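Long-range contacts in 5'-Methylthioadenosine Nucleosidase (Arabidopsis thaliana, PDB 2H8G), which is a plant nucleosidase of the phosphorylase superfamily, with an alpha/beta fold whose ligand pocket holds a molecule of adenine: residues I26-F31 / K107-I112; F31-Q36 / I112-C117; L40-K45 / A247-A252; V63-V68 / V76-R81; F131-V136 / F219-T224. All coordinates share one frame; numbering follows the deposited sequence.

Contact 1. Residues I26-F31 / K107-I112; sequences ISSVVF and KPDIII
Ile112 covers one face of the Phe31 ring: its CB lies 4.1 Å from the ring centroid, 22° off the normal and displaced toward the rim, a CH-pi contact. The isoleucine continues over the ring until its CD1 comes 3.5 Å from Phe31 CZ. The two side chains run alongside each other and point the same way, as expected of partners in register on neighbouring parallel strands. The second flat group is the carboxylate of Asp109, and three donors grip its OD2. The backbone nitrogens of Ser27 (N to Asp109 OD2 2.6 Å) and Ser28 (N to OD2 2.8 Å) both meet this oxygen on the anti side, from outside the carboxylate plane, whereas Ser27 OG uses the syn lone pair of OD2 at 3.1 Å. A short acid with CG turned beside its own backbone N (chi1 -62°) suits this place, since it can receive two successive N-H groups where the chain enters its strand. Asp109 N in turn bonds to Ser28 O at 3.0 Å. Farther along, regular parallel pairing takes over, with Val30 N giving to Ile110 O and Val30 O accepting from Ile112 N. On the face turned away from Phe31, Val30 CG2 presses on Pro108 CB at 3.4 Å, tighter than an ordinary van der Waals contact. Strand 28-32 lies between strands 110-119 and 72-78 in the sheet; Ala252 and Ile256 of helix 233-259 pack on Phe31, while Leu106 of helix 92-106 meets Val30 on the other face.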
# COMPACT_ATOMS: atom_id res chain seq x y z
N ILE A 26 -16.80 23.49 -6.33
CA ILE A 26 -16.22 22.52 -5.41
C ILE A 26 -16.78 22.81 -4.02
O ILE A 26 -16.85 23.97 -3.62
CB ILE A 26 -14.69 22.64 -5.39
CG1 ILE A 26 -14.13 22.26 -6.76
CG2 ILE A 26 -14.10 21.78 -4.29
CD1 ILE A 26 -12.66 22.58 -6.94
N SER A 27 -17.17 21.77 -3.29
CA SER A 27 -17.73 21.97 -1.96
C SER A 27 -16.94 21.30 -0.85
O SER A 27 -17.02 21.70 0.31
CB SER A 27 -19.18 21.49 -1.92
OG SER A 27 -19.26 20.09 -2.15
N SER A 28 -16.16 20.27 -1.20
CA SER A 28 -15.38 19.56 -0.20
C SER A 28 -14.00 19.17 -0.71
O SER A 28 -13.85 18.75 -1.85
CB SER A 28 -16.12 18.30 0.27
OG SER A 28 -16.24 17.35 -0.78
N VAL A 29 -13.01 19.32 0.16
CA VAL A 29 -11.63 18.99 -0.18
C VAL A 29 -11.05 18.14 0.94
O VAL A 29 -11.29 18.40 2.11
CB VAL A 29 -10.76 20.26 -0.30
CG1 VAL A 29 -9.33 19.87 -0.65
CG2 VAL A 29 -11.35 21.19 -1.35
N VAL A 30 -10.30 17.11 0.57
CA VAL A 30 -9.65 16.26 1.55
C VAL A 30 -8.15 16.34 1.35
O VAL A 30 -7.65 16.14 0.24
CB VAL A 30 -10.06 14.77 1.42
CG1 VAL A 30 -9.13 13.91 2.26
CG2 VAL A 30 -11.49 14.57 1.88
N PHE A 31 -7.43 16.68 2.42
CA PHE A 31 -5.97 16.72 2.37
C PHE A 31 -5.51 15.40 2.97
O PHE A 31 -5.95 15.02 4.05
CB PHE A 31 -5.39 17.84 3.25
CG PHE A 31 -5.38 19.19 2.61
CD1 PHE A 31 -6.53 19.97 2.56
CD2 PHE A 31 -4.20 19.71 2.07
CE1 PHE A 31 -6.51 21.24 1.99
CE2 PHE A 31 -4.17 20.98 1.49
CZ PHE A 31 -5.33 21.75 1.45
N LYS A 107 -16.42 11.49 0.54
CA LYS A 107 -16.82 11.82 -0.82
C LYS A 107 -16.38 13.22 -1.25
O LYS A 107 -17.20 14.07 -1.62
CB LYS A 107 -18.33 11.68 -0.95
CG LYS A 107 -18.84 10.35 -0.40
CD LYS A 107 -20.35 10.23 -0.49
CE LYS A 107 -20.85 9.05 0.34
NZ LYS A 107 -20.61 9.27 1.80
N PRO A 108 -15.06 13.49 -1.22
CA PRO A 108 -14.51 14.79 -1.60
C PRO A 108 -14.60 15.05 -3.10
O PRO A 108 -14.74 14.12 -3.89
CB PRO A 108 -13.07 14.69 -1.12
CG PRO A 108 -12.75 13.26 -1.37
CD PRO A 108 -13.99 12.55 -0.85
N ASP A 109 -14.53 16.32 -3.48
CA ASP A 109 -14.57 16.68 -4.89
C ASP A 109 -13.16 16.58 -5.45
O ASP A 109 -12.96 16.30 -6.63
CB ASP A 109 -15.07 18.12 -5.07
CG ASP A 109 -16.48 18.31 -4.56
OD1 ASP A 109 -17.38 17.58 -5.01
OD2 ASP A 109 -16.69 19.20 -3.70
N ILE A 110 -12.18 16.79 -4.58
CA ILE A 110 -10.78 16.75 -4.97
C ILE A 110 -9.92 16.41 -3.77
O ILE A 110 -10.25 16.74 -2.63
CB ILE A 110 -10.36 18.13 -5.56
CG1 ILE A 110 -8.91 18.09 -6.05
CG2 ILE A 110 -10.55 19.21 -4.51
CD1 ILE A 110 -8.56 19.27 -6.96
N ILE A 111 -8.81 15.72 -4.03
CA ILE A 111 -7.89 15.33 -2.97
C ILE A 111 -6.57 16.07 -3.16
O ILE A 111 -6.11 16.25 -4.28
CB ILE A 111 -7.58 13.81 -3.04
CG1 ILE A 111 -8.85 13.01 -2.79
CG2 ILE A 111 -6.50 13.46 -2.02
CD1 ILE A 111 -8.72 11.56 -3.17
N ILE A 112 -5.99 16.53 -2.06
CA ILE A 112 -4.70 17.20 -2.13
C ILE A 112 -3.75 16.44 -1.23
O ILE A 112 -3.98 16.34 -0.02
CB ILE A 112 -4.76 18.66 -1.61
CG1 ILE A 112 -5.76 19.48 -2.42
CG2 ILE A 112 -3.36 19.28 -1.69
CD1 ILE A 112 -5.92 20.91 -1.92

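Contact 2. Residues F31-Q36 / I112-C117. With ADE (adenine), chain C.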
# COMPACT_ATOMS: atom_id res chain seq x y z
N PHE A 31 -7.43 16.68 2.42
CA PHE A 31 -5.97 16.72 2.37
C PHE A 31 -5.51 15.40 2.97
O PHE A 31 -5.95 15.02 4.05
CB PHE A 31 -5.39 17.84 3.25
CG PHE A 31 -5.38 19.19 2.61
CD1 PHE A 31 -6.53 19.97 2.56
CD2 PHE A 31 -4.20 19.71 2.07
CE1 PHE A 31 -6.51 21.24 1.99
CE2 PHE A 31 -4.17 20.98 1.49
CZ PHE A 31 -5.33 21.75 1.45
N VAL A 32 -4.63 14.70 2.26
CA VAL A 32 -4.07 13.46 2.77
C VAL A 32 -2.64 13.86 3.13
O VAL A 32 -1.87 14.25 2.25
CB VAL A 32 -4.05 12.35 1.71
CG1 VAL A 32 -3.27 11.15 2.23
CG2 VAL A 32 -5.48 11.93 1.37
N ILE A 33 -2.32 13.81 4.42
CA ILE A 33 -1.00 14.21 4.91
C ILE A 33 -0.42 13.10 5.79
O ILE A 33 -1.03 12.69 6.78
CB ILE A 33 -1.12 15.53 5.70
CG1 ILE A 33 -1.75 16.60 4.78
CG2 ILE A 33 0.25 15.99 6.19
CD1 ILE A 33 -1.94 17.96 5.43
N ALA A 34 0.77 12.64 5.43
CA ALA A 34 1.43 11.54 6.13
C ALA A 34 1.87 11.80 7.57
O ALA A 34 1.71 10.92 8.42
CB ALA A 34 2.62 11.06 5.32
N MET A 35 2.45 12.96 7.83
CA MET A 35 2.94 13.28 9.17
C MET A 35 2.08 14.32 9.88
O MET A 35 1.70 15.33 9.29
CB MET A 35 4.38 13.80 9.08
CG MET A 35 5.33 12.84 8.38
SD MET A 35 7.00 13.52 8.22
CE MET A 35 7.66 13.18 9.85
N GLN A 36 1.77 14.07 11.15
CA GLN A 36 0.96 15.01 11.91
C GLN A 36 1.63 16.38 11.93
O GLN A 36 0.96 17.41 11.92
CB GLN A 36 0.78 14.53 13.36
CG GLN A 36 1.99 14.79 14.25
CD GLN A 36 1.64 14.87 15.72
OE1 GLN A 36 0.74 15.62 16.12
NE2 GLN A 36 2.35 14.11 16.55
N ILE A 112 -5.99 16.53 -2.06
CA ILE A 112 -4.70 17.20 -2.13
C ILE A 112 -3.75 16.44 -1.23
O ILE A 112 -3.98 16.34 -0.02
CB ILE A 112 -4.76 18.66 -1.61
CG1 ILE A 112 -5.76 19.48 -2.42
CG2 ILE A 112 -3.36 19.28 -1.69
CD1 ILE A 112 -5.92 20.91 -1.92
N ASN A 113 -2.70 15.87 -1.82
CA ASN A 113 -1.69 15.15 -1.05
C ASN A 113 -0.60 16.19 -0.81
O ASN A 113 0.12 16.58 -1.73
CB ASN A 113 -1.13 13.98 -1.86
CG ASN A 113 0.02 13.26 -1.16
OD1 ASN A 113 0.94 12.77 -1.81
ND2 ASN A 113 -0.04 13.19 0.17
N ALA A 114 -0.49 16.68 0.42
CA ALA A 114 0.50 17.69 0.75
C ALA A 114 1.53 17.12 1.71
O ALA A 114 1.17 16.42 2.66
CB ALA A 114 -0.18 18.91 1.38
N GLY A 115 2.80 17.40 1.46
CA GLY A 115 3.84 16.89 2.34
C GLY A 115 5.22 17.29 1.89
O GLY A 115 5.39 17.95 0.86
N THR A 116 6.21 16.91 2.69
CA THR A 116 7.60 17.18 2.41
C THR A 116 8.16 16.13 1.46
O THR A 116 7.60 15.04 1.30
CB THR A 116 8.43 17.20 3.71
OG1 THR A 116 8.17 16.02 4.48
CG2 THR A 116 8.08 18.42 4.53
N CYS A 117 9.29 16.44 0.83
CA CYS A 117 9.89 15.51 -0.11
C CYS A 117 11.34 15.85 -0.35
O CYS A 117 11.83 16.90 0.08
CB CYS A 117 9.15 15.58 -1.46
SG CYS A 117 9.39 17.14 -2.35
N9 ADE C . 10.77 12.99 2.37
C8 ADE C . 11.65 14.01 2.55
N7 ADE C . 12.83 13.83 1.93
C5 ADE C . 12.69 12.62 1.31
C6 ADE C . 13.56 11.81 0.47
N6 ADE C . 14.78 12.22 0.16
N1 ADE C . 13.06 10.58 -0.01
C2 ADE C . 11.79 10.17 0.33
N3 ADE C . 10.89 10.88 1.12
C4 ADE C . 11.42 12.08 1.57
O HOH W 1 2.34 14.10 3.53
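Val32 O receives two donors from the neighbouring strand: the side-chain amide of Asn113, with ND2 to Val32 O 3.0 Å, and more weakly Ala114 N, at 3.3 Å from Val32 O. The hydrogen bond from ND2 is somewhat bent, 157° at the hydrogen. Its acceptor lies in the Asn113 amide plane, yet ND2 itself stands above the carbonyl plane of Val32. With CG anti to the backbone N (chi1 175°), the amide end of the asparagine comes nearer to strand 28-32 than its CB does. Its OD1 is bonded to Lys221 NZ on the next strand, so the two ends of the amide have different partners and its flip is fixed. Val32 N completes the parallel ladder by giving to Ile112 O at 2.9 Å.

Ala114 CB, small enough to fit there, sits at the edge of the Phe31 ring, 4.2 Å from Phe31 CD2, and Ile33 CG1 lies against the carbonyl oxygen Ala114 O, 3.6 Å away. Beyond Ile33 the two chains part, and a water takes up the pairing: it accepts from Ala34 N at 2.9 Å and probably donates to Ala114 O. Strand 110-119 runs on to the ligand pocket, where Cys117 C lies 3.4 Å from N7 of adenine; Lys199 and Asp225 hydrogen-bond the same ligand. The chemistry implies that Asn113 links three strands through one buried amide, and because Lys221 also pairs with Asp200 of the pocket, the network may help to position that acid.

Contact 3. Residues L40-K45 / A247-A252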
# COMPACT_ATOMS: atom_id res chain seq x y z
N LEU A 40 -0.42 19.72 11.30
CA LEU A 40 -0.70 20.69 12.37
C LEU A 40 -0.66 22.14 11.92
O LEU A 40 -1.57 22.91 12.23
CB LEU A 40 0.26 20.47 13.55
CG LEU A 40 0.02 19.21 14.38
CD1 LEU A 40 1.08 19.09 15.46
CD2 LEU A 40 -1.38 19.26 15.00
N PRO A 41 0.40 22.55 11.20
CA PRO A 41 0.47 23.95 10.75
C PRO A 41 -0.78 24.37 9.99
O PRO A 41 -1.30 25.47 10.18
CB PRO A 41 1.72 23.96 9.87
CG PRO A 41 2.58 22.91 10.51
CD PRO A 41 1.59 21.81 10.78
N LEU A 42 -1.27 23.48 9.13
CA LEU A 42 -2.46 23.75 8.33
C LEU A 42 -3.73 23.70 9.17
O LEU A 42 -4.64 24.49 8.98
CB LEU A 42 -2.55 22.75 7.17
CG LEU A 42 -3.62 23.01 6.11
CD1 LEU A 42 -3.35 24.34 5.42
CD2 LEU A 42 -3.60 21.88 5.09
N VAL A 43 -3.78 22.75 10.10
CA VAL A 43 -4.94 22.60 10.98
C VAL A 43 -5.13 23.88 11.80
O VAL A 43 -6.24 24.41 11.88
CB VAL A 43 -4.76 21.41 11.94
CG1 VAL A 43 -5.87 21.40 12.99
CG2 VAL A 43 -4.77 20.10 11.16
N ASN A 44 -4.05 24.36 12.39
CA ASN A 44 -4.08 25.56 13.22
C ASN A 44 -4.42 26.80 12.38
O ASN A 44 -5.13 27.69 12.84
CB ASN A 44 -2.73 25.76 13.91
CG ASN A 44 -2.44 24.67 14.94
OD1 ASN A 44 -1.30 24.50 15.38
ND2 ASN A 44 -3.48 23.95 15.34
N LYS A 45 -3.91 26.84 11.16
CA LYS A 45 -4.15 27.97 10.27
C LYS A 45 -5.64 28.18 9.99
O LYS A 45 -6.11 29.31 9.95
CB LYS A 45 -3.40 27.77 8.94
CG LYS A 45 -3.65 28.86 7.92
CD LYS A 45 -3.15 30.21 8.40
CE LYS A 45 -3.41 31.29 7.37
NZ LYS A 45 -2.87 32.61 7.80
N ALA A 247 6.34 26.63 5.15
CA ALA A 247 6.24 27.09 3.78
C ALA A 247 5.13 26.30 3.07
O ALA A 247 4.42 26.83 2.22
CB ALA A 247 7.57 26.89 3.05
N LEU A 248 5.01 25.03 3.44
CA LEU A 248 3.99 24.17 2.86
C LEU A 248 2.61 24.69 3.23
O LEU A 248 1.70 24.72 2.41
CB LEU A 248 4.18 22.74 3.37
CG LEU A 248 3.17 21.69 2.90
CD1 LEU A 248 3.14 21.62 1.38
CD2 LEU A 248 3.54 20.34 3.50
N GLU A 249 2.45 25.10 4.49
CA GLU A 249 1.18 25.63 4.95
C GLU A 249 0.80 26.88 4.16
O GLU A 249 -0.33 27.02 3.70
CB GLU A 249 1.25 25.96 6.45
CG GLU A 249 0.04 26.72 7.00
CD GLU A 249 0.13 28.22 6.78
OE1 GLU A 249 1.09 28.84 7.28
OE2 GLU A 249 -0.76 28.78 6.11
N GLY A 250 1.77 27.78 3.99
CA GLY A 250 1.51 29.00 3.25
C GLY A 250 0.95 28.75 1.86
O GLY A 250 0.00 29.41 1.43
N THR A 251 1.54 27.79 1.16
CA THR A 251 1.09 27.46 -0.18
C THR A 251 -0.26 26.76 -0.12
O THR A 251 -1.16 27.07 -0.91
CB THR A 251 2.12 26.57 -0.90
OG1 THR A 251 3.37 27.27 -0.98
CG2 THR A 251 1.65 26.23 -2.31
N ALA A 252 -0.42 25.83 0.82
CA ALA A 252 -1.68 25.11 0.95
C ALA A 252 -2.82 26.09 1.20
O ALA A 252 -3.92 25.91 0.69
CB ALA A 252 -1.59 24.11 2.10
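The side chains of Lys45 and Glu249 cross at about a right angle, and the lysine meets the acid along its aliphatic part. Lys45 CG lies 3.4 Å from Glu249 OE2, while NZ is 4.7 Å from the same oxygen, so the opposite charges are near without touching. The lysine leaves its helix with CG anti to the backbone N and then bends at chi2 (63°), which carries its methylenes past the carboxylate. Glu249 also bends at chi2 (-84°), and its OE2 turns back to its own helix, where Thr253 OG1 hydrogen-bonds it. The pair makes no salt bridge, though the nearby opposite charges may still attract at this partly exposed end of the contact.

The stem of Glu249 does the packing. Its CB meets Pro41 CB at 4.0 Å, and its CG lies 3.7 Å from Pro41 O. Pro41 has no N-H for the turn before and sits where the helix is kinked, so the missing bond is tolerated there; its O still accepts from Lys45 N. On the buried side Leu42 swings its CD1 toward the small Ala252, 3.8 Å from its CB, and an alanine here lets the leucine end come close to the helix surface.

The short helical segments cross at 46° with their axes 8.9 Å apart. Leu42 and Ala252 both rest on Phe31 of strand 28-32, and Leu248 reaches Leu220 and Ala222 of strand 217-226. Two helices lying side by side over one face of a central sheet are characteristic of the layered alpha/beta fold of the phosphorylase superfamily.

Contact 4. Residues V63-V68 / V76-R81; sequences VLYHGV and VVCPGR
Leu64 and Val77 make the tight part of this contact. They lie alongside each other and point the same way, Leu64 CD1 pressing on Val77 CG1 at 3.3 Å, closer than usual carbon packing. On the opposite face Tyr65 CB meets Val76 CB at 4.1 Å. With CG beside the backbone N (chi1 -56°), the tyrosine ring leans along the partner strand, so that its edge faces Val76 O, 3.6 Å from Tyr65 CD1, and Cys78 SG, which is near Tyr65 CE1. Strands 63-69 and 72-78 form a beta hairpin. Two hydrogen-bonded pairs flank the non-hydrogen-bonded Leu64-Val77 pair: Tyr65 N to Val76 O is 2.8 Å, and Val63 N to Cys78 O is 2.9 Å, each answered by a bond in the other direction. Beta-branched and other apolar residues suit a sheet covered on both faces, here by helix 36-45 over Tyr65, Val76 and Cys78 and by helix 92-106 over Leu64 and Val77. Packing is looser at the partly exposed Val63, whose CG2 comes no nearer than 4.2 Å to Gly80 CA. Gly80 has a positive phi (78°), readily adopted by a residue without a side chain. His66, whose side chain starts out away from strand 72-78, is exposed; its ND1 bonds to Ser49 O.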
# COMPACT_ATOMS: atom_id res chain seq x y z
N VAL A 63 -6.24 9.96 12.09
CA VAL A 63 -6.70 11.23 12.63
C VAL A 63 -7.40 12.05 11.56
O VAL A 63 -6.86 12.25 10.47
CB VAL A 63 -5.52 12.05 13.19
CG1 VAL A 63 -6.05 13.27 13.92
CG2 VAL A 63 -4.68 11.19 14.12
N LEU A 64 -8.60 12.53 11.88
CA LEU A 64 -9.37 13.34 10.94
C LEU A 64 -9.69 14.70 11.53
O LEU A 64 -10.32 14.80 12.59
CB LEU A 64 -10.67 12.62 10.57
CG LEU A 64 -11.69 13.42 9.76
CD1 LEU A 64 -11.08 13.87 8.44
CD2 LEU A 64 -12.92 12.56 9.52
N TYR A 65 -9.24 15.76 10.86
CA TYR A 65 -9.52 17.12 11.32
C TYR A 65 -10.54 17.70 10.36
O TYR A 65 -10.38 17.59 9.14
CB TYR A 65 -8.26 17.99 11.30
CG TYR A 65 -7.09 17.46 12.09
CD1 TYR A 65 -6.20 16.55 11.52
CD2 TYR A 65 -6.85 17.88 13.40
CE1 TYR A 65 -5.10 16.08 12.23
CE2 TYR A 65 -5.76 17.41 14.12
CZ TYR A 65 -4.88 16.51 13.53
OH TYR A 65 -3.79 16.05 14.23
N HIS A 66 -11.60 18.30 10.89
CA HIS A 66 -12.62 18.89 10.04
C HIS A 66 -12.83 20.36 10.37
O HIS A 66 -12.53 20.81 11.48
CB HIS A 66 -13.94 18.12 10.19
CG HIS A 66 -14.63 18.33 11.51
ND1 HIS A 66 -14.01 18.09 12.71
CD2 HIS A 66 -15.88 18.75 11.80
CE1 HIS A 66 -14.85 18.35 13.70
NE2 HIS A 66 -16.00 18.75 13.17
N GLY A 67 -13.33 21.10 9.39
CA GLY A 67 -13.57 22.52 9.58
C GLY A 67 -14.19 23.13 8.35
O GLY A 67 -14.40 22.45 7.34
N VAL A 68 -14.50 24.42 8.42
CA VAL A 68 -15.11 25.11 7.30
C VAL A 68 -14.43 26.44 7.02
O VAL A 68 -14.15 27.21 7.94
CB VAL A 68 -16.61 25.37 7.55
CG1 VAL A 68 -17.24 26.01 6.32
CG2 VAL A 68 -17.32 24.07 7.89
N VAL A 76 -8.90 17.02 6.76
CA VAL A 76 -7.48 16.69 6.72
C VAL A 76 -7.34 15.33 7.40
O VAL A 76 -7.75 15.16 8.54
CB VAL A 76 -6.62 17.72 7.50
CG1 VAL A 76 -5.16 17.30 7.48
CG2 VAL A 76 -6.78 19.10 6.86
N VAL A 77 -6.77 14.37 6.68
CA VAL A 77 -6.62 13.03 7.24
C VAL A 77 -5.16 12.60 7.30
O VAL A 77 -4.39 12.83 6.36
CB VAL A 77 -7.42 12.00 6.43
CG1 VAL A 77 -8.89 12.39 6.43
CG2 VAL A 77 -6.90 11.92 5.00
N CYS A 78 -4.79 12.00 8.42
CA CYS A 78 -3.42 11.53 8.66
C CYS A 78 -3.48 10.10 9.16
O CYS A 78 -4.39 9.73 9.90
CB CYS A 78 -2.75 12.39 9.73
SG CYS A 78 -2.74 14.16 9.39
N PRO A 79 -2.49 9.27 8.76
CA PRO A 79 -2.44 7.86 9.18
C PRO A 79 -2.27 7.71 10.69
O PRO A 79 -2.58 6.66 11.25
CB PRO A 79 -1.26 7.31 8.39
CG PRO A 79 -0.37 8.50 8.24
CD PRO A 79 -1.35 9.60 7.89
N GLY A 80 -1.78 8.76 11.34
CA GLY A 80 -1.61 8.73 12.78
C GLY A 80 -0.41 7.97 13.30
O GLY A 80 0.46 7.53 12.55
N ARG A 81 -0.37 7.80 14.62
CA ARG A 81 0.72 7.10 15.29
C ARG A 81 0.63 5.59 15.16
O ARG A 81 -0.45 5.00 15.28
CB ARG A 81 0.73 7.46 16.77
CG ARG A 81 0.58 8.94 17.06
CD ARG A 81 -0.29 9.18 18.29
NE ARG A 81 -1.59 8.53 18.16
CZ ARG A 81 -1.83 7.26 18.47
NH1 ARG A 81 -0.86 6.49 18.92
NH2 ARG A 81 -3.05 6.76 18.31

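Contact 5. Residues F131-V136 / F219-T224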
# COMPACT_ATOMS: atom_id res chain seq x y z
N PHE A 131 6.40 22.46 -4.68
CA PHE A 131 6.07 22.05 -6.04
C PHE A 131 4.65 21.56 -6.24
O PHE A 131 4.04 20.98 -5.35
CB PHE A 131 6.98 20.90 -6.48
CG PHE A 131 8.33 21.32 -6.97
CD1 PHE A 131 9.31 21.78 -6.09
CD2 PHE A 131 8.65 21.22 -8.32
CE1 PHE A 131 10.58 22.12 -6.55
CE2 PHE A 131 9.91 21.55 -8.78
CZ PHE A 131 10.88 22.00 -7.91
N LEU A 132 4.15 21.78 -7.46
CA LEU A 132 2.84 21.28 -7.86
C LEU A 132 3.30 20.12 -8.77
O LEU A 132 4.09 20.34 -9.68
CB LEU A 132 2.09 22.32 -8.70
CG LEU A 132 0.64 21.98 -9.05
CD1 LEU A 132 -0.19 21.88 -7.78
CD2 LEU A 132 0.09 23.07 -9.96
N VAL A 133 2.84 18.91 -8.51
CA VAL A 133 3.27 17.76 -9.30
C VAL A 133 2.52 17.56 -10.62
O VAL A 133 1.29 17.68 -10.66
CB VAL A 133 3.14 16.46 -8.46
CG1 VAL A 133 3.44 15.24 -9.32
CG2 VAL A 133 4.11 16.52 -7.28
N SER A 134 3.26 17.26 -11.68
CA SER A 134 2.67 17.03 -13.01
C SER A 134 2.15 15.59 -13.12
O SER A 134 0.98 15.36 -13.42
CB SER A 134 3.71 17.29 -14.10
OG SER A 134 4.91 16.58 -13.87
N ASP A 135 3.04 14.63 -12.88
CA ASP A 135 2.66 13.22 -12.90
C ASP A 135 3.49 12.50 -11.84
O ASP A 135 4.44 13.06 -11.30
CB ASP A 135 2.86 12.57 -14.28
CG ASP A 135 4.24 12.81 -14.86
OD1 ASP A 135 5.19 13.03 -14.09
OD2 ASP A 135 4.36 12.74 -16.10
N VAL A 136 3.12 11.26 -11.55
CA VAL A 136 3.79 10.51 -10.51
C VAL A 136 4.06 9.07 -10.91
O VAL A 136 3.30 8.48 -11.68
CB VAL A 136 2.95 10.55 -9.22
CG1 VAL A 136 1.60 9.86 -9.46
CG2 VAL A 136 3.71 9.92 -8.07
N PHE A 219 -1.04 17.48 -5.96
CA PHE A 219 0.03 17.29 -4.99
C PHE A 219 0.80 18.57 -4.71
O PHE A 219 1.13 19.32 -5.62
CB PHE A 219 1.05 16.25 -5.49
CG PHE A 219 0.44 14.94 -5.89
CD1 PHE A 219 -0.18 14.81 -7.13
CD2 PHE A 219 0.48 13.84 -5.04
CE1 PHE A 219 -0.75 13.59 -7.51
CE2 PHE A 219 -0.08 12.63 -5.41
CZ PHE A 219 -0.70 12.50 -6.65
N LEU A 220 1.06 18.82 -3.43
CA LEU A 220 1.86 19.96 -3.02
C LEU A 220 3.01 19.30 -2.28
O LEU A 220 2.82 18.69 -1.23
CB LEU A 220 1.07 20.88 -2.08
CG LEU A 220 -0.16 21.54 -2.70
CD1 LEU A 220 -0.88 22.36 -1.64
CD2 LEU A 220 0.25 22.41 -3.88
N LYS A 221 4.20 19.39 -2.86
CA LYS A 221 5.37 18.75 -2.27
C LYS A 221 6.46 19.77 -1.98
O LYS A 221 6.99 20.41 -2.89
CB LYS A 221 5.88 17.66 -3.21
CG LYS A 221 4.87 16.51 -3.40
CD LYS A 221 4.80 15.60 -2.18
CE LYS A 221 3.56 14.69 -2.22
NZ LYS A 221 3.62 13.62 -1.17
N ALA A 222 6.78 19.91 -0.69
CA ALA A 222 7.78 20.87 -0.23
C ALA A 222 9.14 20.22 0.00
O ALA A 222 9.26 19.27 0.78
CB ALA A 222 7.28 21.54 1.05
N VAL A 223 10.15 20.74 -0.68
CA VAL A 223 11.51 20.20 -0.60
C VAL A 223 12.25 20.49 0.70
O VAL A 223 12.53 21.64 1.02
CB VAL A 223 12.36 20.72 -1.79
CG1 VAL A 223 13.77 20.12 -1.74
CG2 VAL A 223 11.69 20.36 -3.10
N THR A 224 12.56 19.42 1.42
CA THR A 224 13.29 19.53 2.69
C THR A 224 14.75 19.14 2.56
O THR A 224 15.57 19.47 3.42
CB THR A 224 12.67 18.63 3.78
OG1 THR A 224 12.47 17.30 3.26
CG2 THR A 224 11.35 19.20 4.26
O HOH W 2 -0.52 18.41 -8.66
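Phe131 and Lys221 face each other as a hydrogen-bonded pair of antiparallel strands in the mixed sheet of this alpha/beta fold. Phe131 N gives to Lys221 O at 2.8 Å, and Lys221 N returns a bond to Phe131 O at 3.0 Å. Followed outward, Phe131 begins with CB 3.6 Å from Lys221 O. CG lies beside the backbone N (chi1 -82°), which sets the ring so that this same oxygen is at its edge. The next atoms, CD1 and CE1, pass Val223 CG2, the nearer being CE1 at 4.0 Å. A large aromatic suits this buried strand, since it spans from its direct partner to the residue two places on.

Two residues farther along, Val133 takes over. Its CG2 meets Phe219 CB at 3.6 Å and also touches Lys221 CG, the aliphatic stem of a lysine whose NZ is led away to a salt bridge with Asp200 of the ligand pocket. Leu132 CD1 and Leu220 CD2 pack at 4.0 Å on the opposite face, where Leu220 also meets Val255 of helix 233-259. The ladder weakens toward the corner at Ser134: Val133 N still reaches Phe219 O, in a weak bond. There a water bridges the strands, donating to Val133 O at 2.8 Å and accepting from Phe219 N, while its oxygen lies in plane at the edge of the Phe219 ring.

How the contacts relate
Contacts 1 and 2 lie end to end on the parallel strands 28-32 and 110-119, with centres about 14 Å apart and Phe31 and Ile112 in common. Between their segments in the chain comes the hairpin of contact 4, whose strand 72-78 flanks 28-32. Contact 5 follows later and pairs strand 130-138 with 217-226, which is itself a neighbour of 110-119, so contacts 4 and 5 stand on either side in one sheet, centres about 20 Å apart and nearest atoms about 11 Å. Contact 3 brings early and late helices, 36-45 and 233-259, together over that sheet, touching all four others. Segments distant in sequence thereby form one domain, and contacts 2 and 5 reach its adenine pocket.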